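Local coordinates for protein Non-atp dependent l-selective hydantoinase (Arthrobacter aurescens, PDB 1GKR) that hydrolyses the ring amide bond of 5-substituted hydantoins, preferring aryl over alkyl derivatives, with two zinc ions in each subunit of a homotetramer, at residues V61-M66 and E76-S81; A82-I87 and G437-E442; E187-A192 and V214-E219; A210-F215 and K283-V288. All coordinates share one frame; numbering follows the deposited sequence.

Contact 2 lies across the chain's centre from contacts 3 and 4; contact 1, carrying the zinc ligand His62, belongs to the metal site itself. Contacts 1 and 2 share helix 75-85 and touch where Glu80 CB meets Val439 CG2 at 3.8 Å. Contacts 3 and 4 share Val214 and Phe215, their centres are about 9 Å apart, and Ile190 CG2 packs on Gln212 CG at 3.6 Å. Contact 4 comes close to the metals, the side chain of Ala285 being about 4 Å from that of the zinc ligand His183, whereas in contact 3 the side chain of Ile190 is about 10 Å from a zinc. Contacts 2 and 3 are farthest apart, about 39 Å between centres.

Contact 1: residues V61-M66 and E76-S81; sequences VHIIDM and ELDSES. With ZN (zinc ion), chain F.
Ile63 and Asp78 make the main contact between the segment that leaves strand 51-62 and helix 75-85. CG1 of Ile63 lies 3.9 Å from CB of Asp78, with the CG2 and CD1 methyls only slightly farther from the same methylene, and the side chains pass alongside one another, pointing opposite ways. With CG1 of Ile63 anti to its carbonyl carbon (chi1 -71°) and the chain extended beyond it, CD1 ends 4.4 Å from Ser79 N. Asp78 thus offers carbon to Ile63, while its OD2 bonds His313. Farther out, Asp65 OD1 and Glu76 OE2 stand 4.4 Å apart; Arg116 forms salt bridges to both acids, and Asp65 OD1 also accepts the backbone N of Phe75. OD2 of Asp65, which also meets Arg116, takes Met66 N at 2.8 Å from above the carboxylate plane. This is the strand-to-helix passage of a beta-alpha unit in the TIM-barrel amidohydrolase fold. One residue before Ile63, His62 NE2 binds zinc at 2.1 Å, together with His60, Asp312, the carboxylated Lys147 and a water. The like charges of Asp65 and Glu76 are probably balanced by Arg116, so that acids and arginine together fasten the loop beyond the metal ligand to the helix.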
# COMPACT_ATOMS: atom_id res chain seq x y z
N VAL A 61 -24.71 -18.08 16.38
CA VAL A 61 -25.55 -19.25 16.55
C VAL A 61 -26.93 -19.10 15.90
O VAL A 61 -27.58 -18.05 16.01
CB VAL A 61 -25.71 -19.55 18.06
CG1 VAL A 61 -26.51 -20.83 18.29
CG2 VAL A 61 -24.34 -19.66 18.69
N HIS A 62 -27.34 -20.16 15.21
CA HIS A 62 -28.65 -20.21 14.56
C HIS A 62 -29.45 -21.42 15.08
O HIS A 62 -29.63 -22.40 14.36
CB HIS A 62 -28.52 -20.38 13.05
CG HIS A 62 -27.80 -19.27 12.36
ND1 HIS A 62 -28.39 -18.05 12.10
CD2 HIS A 62 -26.57 -19.22 11.80
CE1 HIS A 62 -27.55 -17.30 11.41
NE2 HIS A 62 -26.43 -17.98 11.22
N ILE A 63 -29.91 -21.36 16.32
CA ILE A 63 -30.72 -22.45 16.83
C ILE A 63 -32.06 -22.30 16.12
O ILE A 63 -32.76 -23.27 15.89
CB ILE A 63 -30.90 -22.37 18.35
CG1 ILE A 63 -29.58 -22.71 19.05
CG2 ILE A 63 -32.01 -23.33 18.80
CD1 ILE A 63 -29.61 -22.53 20.55
N ILE A 64 -32.38 -21.05 15.76
CA ILE A 64 -33.60 -20.68 15.04
C ILE A 64 -34.85 -20.72 15.90
O ILE A 64 -35.39 -19.67 16.24
CB ILE A 64 -33.86 -21.60 13.84
CG1 ILE A 64 -32.59 -21.73 12.98
CG2 ILE A 64 -35.03 -21.04 13.03
CD1 ILE A 64 -32.40 -20.60 11.99
N ASP A 65 -35.30 -21.93 16.23
CA ASP A 65 -36.47 -22.18 17.07
C ASP A 65 -37.72 -21.47 16.56
O ASP A 65 -37.95 -21.36 15.35
CB ASP A 65 -36.17 -21.74 18.51
CG ASP A 65 -37.02 -22.48 19.56
OD1 ASP A 65 -36.71 -23.65 19.87
OD2 ASP A 65 -38.00 -21.88 20.07
N MET A 66 -38.54 -20.99 17.49
CA MET A 66 -39.78 -20.29 17.17
C MET A 66 -40.71 -21.15 16.31
O MET A 66 -40.74 -22.37 16.47
CB MET A 66 -39.48 -18.96 16.50
CG MET A 66 -38.54 -18.09 17.33
SD MET A 66 -39.09 -17.91 19.07
CE MET A 66 -40.05 -16.38 18.94
N GLU A 76 -34.17 -25.98 23.99
CA GLU A 76 -33.84 -27.00 25.00
C GLU A 76 -33.01 -28.15 24.48
O GLU A 76 -32.45 -28.90 25.27
CB GLU A 76 -35.07 -27.61 25.67
CG GLU A 76 -36.37 -26.91 25.44
CD GLU A 76 -36.91 -27.15 24.06
OE1 GLU A 76 -36.92 -28.33 23.64
OE2 GLU A 76 -37.33 -26.17 23.40
N LEU A 77 -32.95 -28.33 23.17
CA LEU A 77 -32.14 -29.43 22.66
C LEU A 77 -30.74 -28.97 22.29
O LEU A 77 -29.76 -29.45 22.85
CB LEU A 77 -32.81 -30.09 21.46
CG LEU A 77 -34.17 -30.68 21.81
CD1 LEU A 77 -34.71 -31.45 20.63
CD2 LEU A 77 -34.03 -31.56 23.03
N ASP A 78 -30.66 -28.04 21.34
CA ASP A 78 -29.37 -27.52 20.89
C ASP A 78 -28.55 -26.85 21.99
O ASP A 78 -27.32 -26.93 21.98
CB ASP A 78 -29.59 -26.55 19.73
CG ASP A 78 -30.24 -27.21 18.55
OD1 ASP A 78 -31.31 -27.83 18.74
OD2 ASP A 78 -29.70 -27.11 17.43
N SER A 79 -29.21 -26.20 22.95
CA SER A 79 -28.44 -25.57 24.00
C SER A 79 -27.73 -26.66 24.83
O SER A 79 -26.79 -26.38 25.57
CB SER A 79 -29.32 -24.67 24.87
OG SER A 79 -30.08 -25.39 25.82
N GLU A 80 -28.17 -27.90 24.72
CA GLU A 80 -27.49 -28.96 25.46
C GLU A 80 -26.19 -29.27 24.73
O GLU A 80 -25.20 -29.65 25.34
CB GLU A 80 -28.34 -30.23 25.57
CG GLU A 80 -29.54 -30.08 26.48
CD GLU A 80 -29.99 -31.41 27.07
OE1 GLU A 80 -29.60 -32.45 26.51
OE2 GLU A 80 -30.72 -31.40 28.08
N SER A 81 -26.21 -29.12 23.40
CA SER A 81 -25.01 -29.35 22.61
C SER A 81 -23.98 -28.31 23.01
O SER A 81 -22.79 -28.62 23.12
CB SER A 81 -25.29 -29.22 21.12
OG SER A 81 -25.85 -30.40 20.59
ZN ZN F . -24.84 -17.62 9.86
O HOH W 1 -24.66 -18.64 7.58

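Contact 2: residues A82-I87 and G437-E442; sequences AAVGGI and GEVLVE
Val84 and Val439 meet side chain to side chain where the end of helix 75-85 in the TIM-barrel amidohydrolase domain packs against the short strand 438-439. That strand pairs with strand 431-435 in the beta-rich part of the chain, so the contact joins the barrel helix to a segment some 350 residues later in sequence. One methyl from each valine does the touching: CG1 of Val84 lies 4.1 Å from CG2 of Val439. In both residues the touching methyl is anti to the carbonyl carbon and beside the backbone N (chi1 of Val84 -50°), yet the CB of Val84 is directed at the strand, whereas that of Val439 runs along the interface, and the two branches cross at about a right angle. The same CG2 of Val439 also approaches CB of Ala83, at 4.4 Å, so a single methyl spans two consecutive helix residues. Val439 also packs against Lys118, while Val84 touches Glu339. The touching side chains are all apolar, at ordinary van der Waals distances, in a partly buried place away from the zinc ions.

Just beyond, the helix closes in a Schellman motif at Gly86, whose positive phi of 83° turns the chain toward strand 87-92; Ile87 N reaches back to Ala82 O at 3.0 Å. On the strand side, the carbonyl O of Gly437 stands 4.3 Å from CG1 of Val84.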
# COMPACT_ATOMS: atom_id res chain seq x y z
N ALA A 82 -24.43 -27.08 23.22
CA ALA A 82 -23.54 -26.01 23.63
C ALA A 82 -22.92 -26.40 24.97
O ALA A 82 -21.69 -26.42 25.12
CB ALA A 82 -24.30 -24.70 23.78
N ALA A 83 -23.77 -26.73 25.94
CA ALA A 83 -23.29 -27.11 27.25
C ALA A 83 -22.20 -28.17 27.21
O ALA A 83 -21.17 -28.00 27.84
CB ALA A 83 -24.43 -27.58 28.11
N VAL A 84 -22.40 -29.26 26.49
CA VAL A 84 -21.35 -30.27 26.49
C VAL A 84 -20.18 -29.80 25.67
O VAL A 84 -19.05 -30.22 25.91
CB VAL A 84 -21.82 -31.64 25.95
CG1 VAL A 84 -23.10 -32.05 26.64
CG2 VAL A 84 -22.00 -31.60 24.46
N GLY A 85 -20.44 -28.92 24.71
CA GLY A 85 -19.39 -28.40 23.86
C GLY A 85 -18.56 -27.31 24.53
O GLY A 85 -17.62 -26.81 23.95
N GLY A 86 -18.91 -26.94 25.76
CA GLY A 86 -18.17 -25.92 26.46
C GLY A 86 -18.55 -24.49 26.13
O GLY A 86 -17.86 -23.55 26.54
N ILE A 87 -19.63 -24.31 25.38
CA ILE A 87 -20.09 -22.97 25.01
C ILE A 87 -21.11 -22.52 26.04
O ILE A 87 -22.25 -22.96 26.04
CB ILE A 87 -20.70 -22.99 23.59
CG1 ILE A 87 -19.61 -23.37 22.59
CG2 ILE A 87 -21.32 -21.63 23.23
CD1 ILE A 87 -20.09 -23.43 21.16
N GLY A 437 -20.13 -35.35 29.55
CA GLY A 437 -21.22 -35.71 28.65
C GLY A 437 -22.66 -35.67 29.14
O GLY A 437 -23.58 -35.96 28.36
N GLU A 438 -22.87 -35.30 30.39
CA GLU A 438 -24.21 -35.26 30.95
C GLU A 438 -24.69 -33.86 31.25
O GLU A 438 -24.02 -33.12 31.97
CB GLU A 438 -24.24 -36.05 32.25
CG GLU A 438 -24.25 -37.55 32.09
CD GLU A 438 -25.65 -38.09 32.03
OE1 GLU A 438 -26.29 -38.02 30.95
OE2 GLU A 438 -26.13 -38.58 33.08
N VAL A 439 -25.84 -33.48 30.73
CA VAL A 439 -26.33 -32.16 31.07
C VAL A 439 -27.05 -32.37 32.39
O VAL A 439 -27.82 -33.30 32.52
CB VAL A 439 -27.29 -31.61 30.03
CG1 VAL A 439 -27.90 -30.30 30.54
CG2 VAL A 439 -26.56 -31.38 28.73
N LEU A 440 -26.78 -31.51 33.37
CA LEU A 440 -27.37 -31.65 34.70
C LEU A 440 -28.29 -30.50 35.08
O LEU A 440 -28.62 -30.34 36.25
CB LEU A 440 -26.26 -31.70 35.75
CG LEU A 440 -25.10 -32.64 35.48
CD1 LEU A 440 -23.89 -32.22 36.31
CD2 LEU A 440 -25.52 -34.06 35.78
N VAL A 441 -28.70 -29.71 34.11
CA VAL A 441 -29.55 -28.58 34.45
C VAL A 441 -30.86 -28.59 33.65
O VAL A 441 -30.91 -29.09 32.52
CB VAL A 441 -28.73 -27.28 34.25
CG1 VAL A 441 -28.87 -26.77 32.83
CG2 VAL A 441 -29.13 -26.26 35.27
N GLU A 442 -31.93 -28.08 34.25
CA GLU A 442 -33.23 -28.06 33.58
C GLU A 442 -33.41 -26.90 32.60
O GLU A 442 -32.73 -25.89 32.69
CB GLU A 442 -34.38 -28.04 34.60
CG GLU A 442 -34.04 -27.47 35.98
CD GLU A 442 -33.64 -25.99 35.96
OE1 GLU A 442 -34.43 -25.15 35.47
OE2 GLU A 442 -32.53 -25.67 36.46

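Contact 3: residues E187-A192 and V214-E219; sequences ETIIQA and VFQENE
Ile189 of helix 187-199 packs through CG2 on both CB of Gln216, at 4.0 Å, and CZ of Phe215, at 4.1 Å. Helices 187-199 and 214-231 run nearly antiparallel here, the axes of the two short segments 10.0 Å apart at an angle of 166°, as befits neighbouring helices on the outside of the barrel. The Phe215 ring also meets Phe167 of a neighbouring subunit, and Ile189 packs on Gly164 of that subunit, so the helix pair forms part of a tetramer interface.

The second kind of contact sets carbon against an amide. CG1 and CD1 of Ile190 each lie 3.6 Å from OE1 of Gln216, and Gln216 CD lies 3.8 Å from Ile190 CG1. Gln216 folds up to present this end: CG lies between the backbone N and the carbonyl carbon (chi1 61°), and the chain bends again at chi2, 81°.

Polar bonds hold the amide from outside the two segments. OE1 of Gln216 accepts Asn186 N, just ahead of helix 187-199, while its NE2 bonds Glu185 OE2 and the carbonyl O of Pro213. With both ends engaged, the amide's rotation is fixed, and its polar atoms are satisfied although Ile190 packs against them.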
# COMPACT_ATOMS: atom_id res chain seq x y z
N GLU A 187 -24.71 -10.77 -3.94
CA GLU A 187 -25.91 -11.47 -4.37
C GLU A 187 -26.07 -11.62 -5.87
O GLU A 187 -26.26 -12.71 -6.40
CB GLU A 187 -27.13 -10.76 -3.81
CG GLU A 187 -28.43 -11.29 -4.32
CD GLU A 187 -29.49 -11.34 -3.24
OE1 GLU A 187 -29.40 -12.23 -2.36
OE2 GLU A 187 -30.41 -10.49 -3.27
N THR A 188 -25.97 -10.49 -6.55
CA THR A 188 -26.14 -10.41 -7.98
C THR A 188 -25.13 -11.17 -8.83
O THR A 188 -25.49 -11.69 -9.89
CB THR A 188 -26.16 -8.94 -8.36
OG1 THR A 188 -27.51 -8.53 -8.51
CG2 THR A 188 -25.42 -8.69 -9.60
N ILE A 189 -23.89 -11.23 -8.38
CA ILE A 189 -22.85 -11.94 -9.12
C ILE A 189 -23.04 -13.43 -8.92
O ILE A 189 -22.87 -14.22 -9.84
CB ILE A 189 -21.45 -11.52 -8.65
CG1 ILE A 189 -21.13 -10.13 -9.20
CG2 ILE A 189 -20.40 -12.56 -9.08
CD1 ILE A 189 -19.92 -9.48 -8.58
N ILE A 190 -23.42 -13.81 -7.70
CA ILE A 190 -23.66 -15.21 -7.42
C ILE A 190 -24.76 -15.71 -8.34
O ILE A 190 -24.64 -16.79 -8.92
CB ILE A 190 -24.06 -15.42 -5.96
CG1 ILE A 190 -22.86 -15.13 -5.07
CG2 ILE A 190 -24.51 -16.84 -5.75
CD1 ILE A 190 -23.13 -15.27 -3.60
N GLN A 191 -25.83 -14.94 -8.50
CA GLN A 191 -26.91 -15.35 -9.38
C GLN A 191 -26.42 -15.54 -10.80
O GLN A 191 -26.71 -16.56 -11.43
CB GLN A 191 -28.02 -14.31 -9.40
CG GLN A 191 -28.80 -14.20 -8.12
CD GLN A 191 -29.84 -13.10 -8.19
OE1 GLN A 191 -30.43 -12.72 -7.18
NE2 GLN A 191 -30.09 -12.59 -9.40
N ALA A 192 -25.67 -14.57 -11.31
CA ALA A 192 -25.15 -14.66 -12.67
C ALA A 192 -24.27 -15.89 -12.84
O ALA A 192 -24.43 -16.65 -13.80
CB ALA A 192 -24.36 -13.41 -13.03
N VAL A 214 -14.11 -16.55 -4.44
CA VAL A 214 -13.56 -15.62 -3.48
C VAL A 214 -13.61 -14.18 -3.96
O VAL A 214 -13.85 -13.27 -3.16
CB VAL A 214 -12.08 -15.94 -3.09
CG1 VAL A 214 -11.93 -17.40 -2.78
CG2 VAL A 214 -11.17 -15.55 -4.19
N PHE A 215 -13.43 -13.96 -5.26
CA PHE A 215 -13.42 -12.59 -5.75
C PHE A 215 -14.71 -11.85 -5.43
O PHE A 215 -14.68 -10.64 -5.17
CB PHE A 215 -13.07 -12.55 -7.24
CG PHE A 215 -14.25 -12.56 -8.16
CD1 PHE A 215 -15.00 -11.40 -8.35
CD2 PHE A 215 -14.59 -13.71 -8.86
CE1 PHE A 215 -16.07 -11.39 -9.24
CE2 PHE A 215 -15.66 -13.71 -9.75
CZ PHE A 215 -16.41 -12.55 -9.94
N GLN A 216 -15.84 -12.55 -5.40
CA GLN A 216 -17.08 -11.86 -5.07
C GLN A 216 -17.22 -11.72 -3.55
O GLN A 216 -17.76 -10.73 -3.07
CB GLN A 216 -18.31 -12.54 -5.70
CG GLN A 216 -18.62 -13.97 -5.31
CD GLN A 216 -19.34 -14.07 -3.99
OE1 GLN A 216 -20.18 -13.23 -3.66
NE2 GLN A 216 -19.02 -15.11 -3.23
N GLU A 217 -16.72 -12.69 -2.80
CA GLU A 217 -16.80 -12.59 -1.35
C GLU A 217 -15.95 -11.40 -0.93
O GLU A 217 -16.34 -10.58 -0.11
CB GLU A 217 -16.26 -13.84 -0.66
CG GLU A 217 -16.16 -13.71 0.85
CD GLU A 217 -15.62 -14.95 1.52
OE1 GLU A 217 -14.89 -15.72 0.88
OE2 GLU A 217 -15.89 -15.17 2.72
N ASN A 218 -14.77 -11.32 -1.53
CA ASN A 218 -13.86 -10.24 -1.19
C ASN A 218 -14.33 -8.88 -1.66
O ASN A 218 -14.02 -7.87 -1.05
CB ASN A 218 -12.48 -10.58 -1.72
CG ASN A 218 -11.83 -11.73 -0.95
OD1 ASN A 218 -10.83 -12.30 -1.38
ND2 ASN A 218 -12.40 -12.05 0.21
N GLU A 219 -15.10 -8.84 -2.74
CA GLU A 219 -15.61 -7.56 -3.22
C GLU A 219 -16.60 -7.04 -2.17
O GLU A 219 -16.59 -5.85 -1.82
CB GLU A 219 -16.31 -7.74 -4.56
CG GLU A 219 -16.90 -6.47 -5.16
CD GLU A 219 -18.21 -6.05 -4.50
OE1 GLU A 219 -19.06 -6.94 -4.27
OE2 GLU A 219 -18.41 -4.83 -4.23

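Contact 4: residues A210-F215 and K283-V288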
# COMPACT_ATOMS: atom_id res chain seq x y z
N ALA A 210 -17.53 -22.71 -7.09
CA ALA A 210 -17.24 -21.80 -8.19
C ALA A 210 -18.32 -20.77 -8.42
O ALA A 210 -18.04 -19.71 -8.97
CB ALA A 210 -17.02 -22.58 -9.46
N SER A 211 -19.55 -21.07 -8.00
CA SER A 211 -20.66 -20.13 -8.19
C SER A 211 -20.62 -18.97 -7.19
O SER A 211 -21.29 -17.96 -7.37
CB SER A 211 -22.01 -20.87 -8.11
OG SER A 211 -22.30 -21.33 -6.80
N GLN A 212 -19.82 -19.13 -6.13
CA GLN A 212 -19.67 -18.09 -5.12
C GLN A 212 -18.18 -17.99 -4.82
O GLN A 212 -17.76 -18.20 -3.70
CB GLN A 212 -20.44 -18.46 -3.86
CG GLN A 212 -21.90 -18.80 -4.12
CD GLN A 212 -22.73 -18.96 -2.85
OE1 GLN A 212 -23.83 -19.51 -2.88
NE2 GLN A 212 -22.21 -18.48 -1.72
N PRO A 213 -17.37 -17.67 -5.84
CA PRO A 213 -15.91 -17.54 -5.75
C PRO A 213 -15.41 -16.51 -4.75
O PRO A 213 -16.18 -15.67 -4.27
CB PRO A 213 -15.49 -17.21 -7.18
CG PRO A 213 -16.66 -16.48 -7.71
CD PRO A 213 -17.83 -17.27 -7.19
N VAL A 214 -14.11 -16.55 -4.44
CA VAL A 214 -13.56 -15.62 -3.48
C VAL A 214 -13.61 -14.18 -3.96
O VAL A 214 -13.85 -13.27 -3.16
CB VAL A 214 -12.08 -15.94 -3.09
CG1 VAL A 214 -11.93 -17.40 -2.78
CG2 VAL A 214 -11.17 -15.55 -4.19
N PHE A 215 -13.43 -13.96 -5.26
CA PHE A 215 -13.42 -12.59 -5.75
C PHE A 215 -14.71 -11.85 -5.43
O PHE A 215 -14.68 -10.64 -5.17
CB PHE A 215 -13.07 -12.55 -7.24
CG PHE A 215 -14.25 -12.56 -8.16
CD1 PHE A 215 -15.00 -11.40 -8.35
CD2 PHE A 215 -14.59 -13.71 -8.86
CE1 PHE A 215 -16.07 -11.39 -9.24
CE2 PHE A 215 -15.66 -13.71 -9.75
CZ PHE A 215 -16.41 -12.55 -9.94
N LYS A 283 -21.74 -28.14 2.59
CA LYS A 283 -22.21 -27.01 1.82
C LYS A 283 -22.63 -25.90 2.76
O LYS A 283 -23.64 -26.01 3.45
CB LYS A 283 -23.39 -27.38 0.94
CG LYS A 283 -23.80 -26.25 0.04
CD LYS A 283 -24.97 -26.62 -0.83
CE LYS A 283 -25.46 -25.42 -1.60
NZ LYS A 283 -26.69 -25.77 -2.35
N VAL A 284 -21.85 -24.83 2.77
CA VAL A 284 -22.13 -23.72 3.65
C VAL A 284 -21.88 -22.42 2.86
O VAL A 284 -21.34 -22.47 1.75
CB VAL A 284 -21.24 -23.86 4.90
CG1 VAL A 284 -19.87 -23.33 4.62
CG2 VAL A 284 -21.89 -23.21 6.10
N ALA A 285 -22.28 -21.27 3.38
CA ALA A 285 -22.05 -20.01 2.64
C ALA A 285 -21.50 -18.96 3.55
O ALA A 285 -22.10 -18.65 4.58
CB ALA A 285 -23.33 -19.51 2.05
N PRO A 286 -20.34 -18.37 3.19
CA PRO A 286 -19.53 -18.63 1.99
C PRO A 286 -19.00 -20.05 1.95
O PRO A 286 -18.87 -20.70 2.99
CB PRO A 286 -18.37 -17.64 2.12
CG PRO A 286 -18.87 -16.63 3.05
CD PRO A 286 -19.66 -17.41 4.05
N PRO A 287 -18.64 -20.54 0.76
CA PRO A 287 -18.12 -21.89 0.56
C PRO A 287 -16.80 -22.13 1.27
O PRO A 287 -16.02 -21.20 1.52
CB PRO A 287 -17.94 -21.97 -0.96
CG PRO A 287 -18.89 -20.95 -1.49
CD PRO A 287 -18.73 -19.82 -0.53
N VAL A 288 -16.54 -23.39 1.61
CA VAL A 288 -15.28 -23.76 2.23
C VAL A 288 -14.30 -23.63 1.08
O VAL A 288 -14.64 -23.94 -0.07
CB VAL A 288 -15.31 -25.21 2.72
CG1 VAL A 288 -13.92 -25.65 3.12
CG2 VAL A 288 -16.24 -25.32 3.89
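The carbonyl O of Gln212 takes weak hydrogen bonds from Arg289 NH2 and Gln216 NE2 and rests against CG and CD of Pro287, both 3.7 Å away. Beside this oxygen, CB of Gln212 packs on CG of Pro287 at 3.8 Å, so the pyrrolidine is met by backbone and side chain of one residue. The Gln212 side chain runs nearly perpendicular to that of the proline. Beyond CB, the glutamine is extended: CG stands anti to the carbonyl carbon (chi1 -53°) and chi2 is -171°, which carries the amide past the proline toward Ala285. There NE2 of Gln212 comes 3.9 Å from CD of Pro287 and 4.1 Å from CB of Ala285, both van der Waals approaches; the hydrogen bond of Gln212 NE2 goes to Glu185 OE2.

Gln212 lies in the link between helices 205-211 and 214-231, with Pro213 at the N-cap position of the second. Facing it is the loop between helices 275-278 and 291-303 of the amidohydrolase barrel, and the peptide bond between Ala285 and Pro286 in that loop is cis. Tyr208, from helix 205-211, touches Ala285 and Pro287 and bonds through its hydroxyl to the carbonyl O of Val284. Toward the metal centre, Pro286 packs on the zinc ligand His239, and the side chain of Ala285 lies about 6 Å from a zinc ion.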